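Local coordinates for exported protein (Bacteroides fragilis, PDB 4I17) that is of unknown function but is built of tetratricopeptide (TPR) repeats, helical hairpins that in relatives commonly serve as scaffolds for protein-protein binding, at residues V25-Y30 with D53-Y58. Numbering follows the deposited sequence. Where two conformers were deposited one is given.
Sequences VAFEKY and DNIKKY
The Phe27 ring meets two side chains, the end of Ile55 and the aliphatic run of Lys57, where helix 23-36 of this TPR array passes the turn that joins helix 42-54 to helix 58-70. With CG anti to the backbone N (chi1 170°), the ring reaches out from its helix toward that turn, and both neighbours approach it obliquely. Further out along the ring lies Lys57, modelled in two conformers; in the one described here its chain stays extended as far as CE and brings CD to 3.6 Å from CE2 of Phe27, a contact less certain for that reason.

The backbone of the turn puts the two partners in place. Ile55 is the first residue to leave helical geometry, and Lys56, with positive phi (70°), is the C' residue of a Schellman motif, its N bonded to O of Asp53 and the N of Lys57 to O of Ala52. Lys57 then sits at the N-cap position of the next helix. Phe27 also touches Cys48 and Ala52 on helix 42-54 and Tyr64 on helix 58-70, so one side chain touches both helices and the turn between them. The contact across the two segments is apolar and lies near the surface, with a sulfate ion, probably from the crystallisation liquor, near Ile55. The side chains of Ile55 and Phe27 run across each other at about a right angle, and the terminal methyl of Ile55 sits beside the root of the ring, CD1 lying 3.7 Å from CB of Phe27 and 3.8 Å from CG of Phe27.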
ATOM      1  N   VAL A  25      -7.459  19.605 -24.235  1.00 16.67           N
ATOM      2  CA  VAL A  25      -7.670  21.057 -24.264  1.00 16.29           C
ATOM      3  C   VAL A  25      -7.735  21.594 -22.828  1.00 19.12           C
ATOM      4  O   VAL A  25      -7.194  22.671 -22.566  1.00 17.22           O
ATOM      5  CB  VAL A  25      -8.930  21.471 -25.062  1.00 20.73           C
ATOM      6  CG1 VAL A  25      -9.203  22.980 -24.898  1.00 21.22           C
ATOM      7  CG2 VAL A  25      -8.737  21.125 -26.531  1.00 20.54           C
ATOM      8  N   ALA A  26      -8.427  20.894 -21.922  1.00 17.90           N
ATOM      9  CA  ALA A  26      -8.536  21.390 -20.538  1.00 17.28           C
ATOM     10  C   ALA A  26      -7.149  21.493 -19.940  1.00 20.32           C
ATOM     11  O   ALA A  26      -6.814  22.491 -19.320  1.00 18.53           O
ATOM     12  CB  ALA A  26      -9.419  20.467 -19.710  1.00 17.63           C
ATOM     13  N   PHE A  27      -6.299  20.494 -20.200  1.00 17.43           N
ATOM     14  CA  PHE A  27      -4.928  20.542 -19.669  1.00 17.38           C
ATOM     15  C   PHE A  27      -4.199  21.767 -20.253  1.00 20.18           C
ATOM     16  O   PHE A  27      -3.579  22.486 -19.490  1.00 20.79           O
ATOM     17  CB  PHE A  27      -4.159  19.236 -19.960  1.00 19.00           C
ATOM     18  CG  PHE A  27      -2.695  19.365 -19.629  1.00 20.39           C
ATOM     19  CD1 PHE A  27      -2.253  19.268 -18.313  1.00 24.67           C
ATOM     20  CD2 PHE A  27      -1.768  19.658 -20.617  1.00 23.61           C
ATOM     21  CE1 PHE A  27      -0.906  19.457 -17.997  1.00 24.36           C
ATOM     22  CE2 PHE A  27      -0.422  19.855 -20.296  1.00 26.27           C
ATOM     23  CZ  PHE A  27      -0.009  19.754 -18.987  1.00 23.97           C
ATOM     24  N   GLU A  28      -4.260  21.975 -21.569  1.00 17.33           N
ATOM     25  CA  GLU A  28      -3.624  23.102 -22.272  0.50 18.40           C
ATOM     26  C   GLU A  28      -4.047  24.452 -21.633  1.00 21.38           C
ATOM     27  O   GLU A  28      -3.211  25.290 -21.315  1.00 21.98           O
ATOM     28  CB  GLU A  28      -4.034  23.059 -23.767  0.50 20.33           C
ATOM     29  CG  GLU A  28      -3.519  24.200 -24.636  0.50 29.19           C
ATOM     30  CD  GLU A  28      -4.498  24.751 -25.665  0.50 55.62           C
ATOM     31  OE1 GLU A  28      -5.388  23.999 -26.128  0.50 42.45           O
ATOM     32  OE2 GLU A  28      -4.366  25.946 -26.018  0.50 51.29           O
ATOM     33  N   LYS A  29      -5.358  24.644 -21.461  1.00 17.44           N
ATOM     34  CA  LYS A  29      -5.907  25.903 -20.944  1.00 17.41           C
ATOM     35  C   LYS A  29      -5.601  26.093 -19.461  1.00 20.23           C
ATOM     36  O   LYS A  29      -5.176  27.177 -19.062  1.00 19.65           O
ATOM     37  CB  LYS A  29      -7.419  25.954 -21.172  1.00 17.97           C
ATOM     38  CG  LYS A  29      -7.820  25.895 -22.642  1.00 20.17           C
ATOM     39  CD  LYS A  29      -7.389  27.138 -23.391  1.00 21.98           C
ATOM     40  CE  LYS A  29      -7.701  27.008 -24.874  1.00 31.38           C
ATOM     41  NZ  LYS A  29      -7.298  28.239 -25.614  1.00 40.80           N
ATOM     42  N   TYR A  30      -5.778  25.036 -18.648  1.00 17.11           N
ATOM     43  CA  TYR A  30      -5.507  25.148 -17.218  1.00 16.41           C
ATOM     44  C   TYR A  30      -4.027  25.349 -16.962  1.00 20.82           C
ATOM     45  O   TYR A  30      -3.679  26.098 -16.054  1.00 20.26           O
ATOM     46  CB  TYR A  30      -5.962  23.894 -16.466  1.00 17.14           C
ATOM     47  CG  TYR A  30      -7.452  23.669 -16.335  1.00 19.21           C
ATOM     48  CD1 TYR A  30      -8.340  24.737 -16.279  1.00 20.66           C
ATOM     49  CD2 TYR A  30      -7.967  22.382 -16.196  1.00 20.07           C
ATOM     50  CE1 TYR A  30      -9.701  24.533 -16.054  1.00 21.13           C
ATOM     51  CE2 TYR A  30      -9.327  22.166 -15.992  1.00 20.25           C
ATOM     52  CZ  TYR A  30     -10.190  23.237 -15.951  1.00 21.96           C
ATOM     53  OH  TYR A  30     -11.513  23.006 -15.720  1.00 26.48           O
ATOM     54  N   ASP A  53      -3.035  13.376 -16.215  1.00 16.57           N
ATOM     55  CA  ASP A  53      -2.906  11.935 -16.064  1.00 15.95           C
ATOM     56  C   ASP A  53      -3.735  11.257 -17.147  1.00 21.18           C
ATOM     57  O   ASP A  53      -3.254  10.283 -17.730  1.00 20.88           O
ATOM     58  CB  ASP A  53      -3.345  11.501 -14.670  1.00 18.01           C
ATOM     59  CG  ASP A  53      -3.142  10.018 -14.457  1.00 31.22           C
ATOM     60  OD1 ASP A  53      -1.974   9.601 -14.253  1.00 29.64           O
ATOM     61  OD2 ASP A  53      -4.127   9.270 -14.573  1.00 36.27           O
ATOM     62  N   ASN A  54      -4.935  11.837 -17.479  1.00 18.73           N
ATOM     63  CA  ASN A  54      -5.838  11.251 -18.490  1.00 19.45           C
ATOM     64  C   ASN A  54      -5.217  11.290 -19.882  1.00 22.72           C
ATOM     65  O   ASN A  54      -5.529  10.438 -20.702  1.00 24.79           O
ATOM     66  CB  ASN A  54      -7.198  11.949 -18.517  1.00 21.99           C
ATOM     67  CG  ASN A  54      -8.034  11.835 -17.259  1.00 39.04           C
ATOM     68  OD1 ASN A  54      -7.748  11.085 -16.330  1.00 30.76           O
ATOM     69  ND2 ASN A  54      -9.077  12.632 -17.177  1.00 31.93           N
ATOM     70  N   ILE A  55      -4.325  12.246 -20.150  1.00 17.69           N
ATOM     71  CA  ILE A  55      -3.723  12.330 -21.483  1.00 17.19           C
ATOM     72  C   ILE A  55      -2.274  11.809 -21.463  1.00 20.33           C
ATOM     73  O   ILE A  55      -1.528  11.978 -22.429  1.00 19.34           O
ATOM     74  CB  ILE A  55      -3.842  13.744 -22.083  1.00 19.27           C
ATOM     75  CG1 ILE A  55      -3.046  14.780 -21.237  1.00 19.16           C
ATOM     76  CG2 ILE A  55      -5.332  14.133 -22.258  1.00 20.90           C
ATOM     77  CD1 ILE A  55      -3.097  16.228 -21.754  1.00 25.52           C
ATOM     78  N   LYS A  56      -1.917  11.103 -20.389  1.00 17.96           N
ATOM     79  CA  LYS A  56      -0.642  10.414 -20.205  1.00 17.60           C
ATOM     80  C   LYS A  56       0.571  11.335 -20.008  1.00 21.80           C
ATOM     81  O   LYS A  56       1.696  10.919 -20.269  1.00 22.01           O
ATOM     82  CB  LYS A  56      -0.377   9.407 -21.349  1.00 21.16           C
ATOM     83  CG  LYS A  56      -1.510   8.393 -21.478  1.00 33.26           C
ATOM     84  CD  LYS A  56      -1.249   7.371 -22.567  1.00 42.09           C
ATOM     85  CE  LYS A  56      -2.438   6.466 -22.738  1.00 54.28           C
ATOM     86  NZ  LYS A  56      -2.544   5.484 -21.627  1.00 71.76           N
ATOM     87  N   LYS A  57       0.354  12.549 -19.503  1.00 17.00           N
ATOM     88  CA  LYS A  57       1.442  13.469 -19.154  0.50 17.47           C
ATOM     89  C   LYS A  57       1.650  13.249 -17.652  1.00 21.23           C
ATOM     90  O   LYS A  57       1.236  14.068 -16.816  1.00 19.87           O
ATOM     91  CB  LYS A  57       1.082  14.924 -19.533  0.50 19.30           C
ATOM     92  CG  LYS A  57       0.785  15.119 -21.031  0.50 14.49           C
ATOM     93  CD  LYS A  57       0.629  16.617 -21.359  0.60 20.39           C
ATOM     94  CE  LYS A  57       0.312  16.904 -22.816  0.60 19.90           C
ATOM     95  NZ  LYS A  57       1.386  16.458 -23.735  0.60 19.62           N
ATOM     96  N   TYR A  58       2.192  12.081 -17.302  1.00 18.80           N
ATOM     97  CA  TYR A  58       2.310  11.684 -15.892  1.00 18.71           C
ATOM     98  C   TYR A  58       3.178  12.566 -15.047  1.00 23.28           C
ATOM     99  O   TYR A  58       2.786  12.813 -13.905  1.00 22.49           O
ATOM    100  CB  TYR A  58       2.753  10.231 -15.737  1.00 19.65           C
ATOM    101  CG  TYR A  58       1.952   9.271 -16.586  1.00 22.53           C
ATOM    102  CD1 TYR A  58       0.567   9.177 -16.451  1.00 22.79           C
ATOM    103  CD2 TYR A  58       2.579   8.424 -17.494  1.00 24.66           C
ATOM    104  CE1 TYR A  58      -0.176   8.317 -17.253  1.00 23.82           C
ATOM    105  CE2 TYR A  58       1.843   7.566 -18.305  1.00 25.67           C
ATOM    106  CZ  TYR A  58       0.474   7.487 -18.148  1.00 29.51           C
ATOM    107  OH  TYR A  58      -0.243   6.609 -18.902  1.00 35.16           O
TER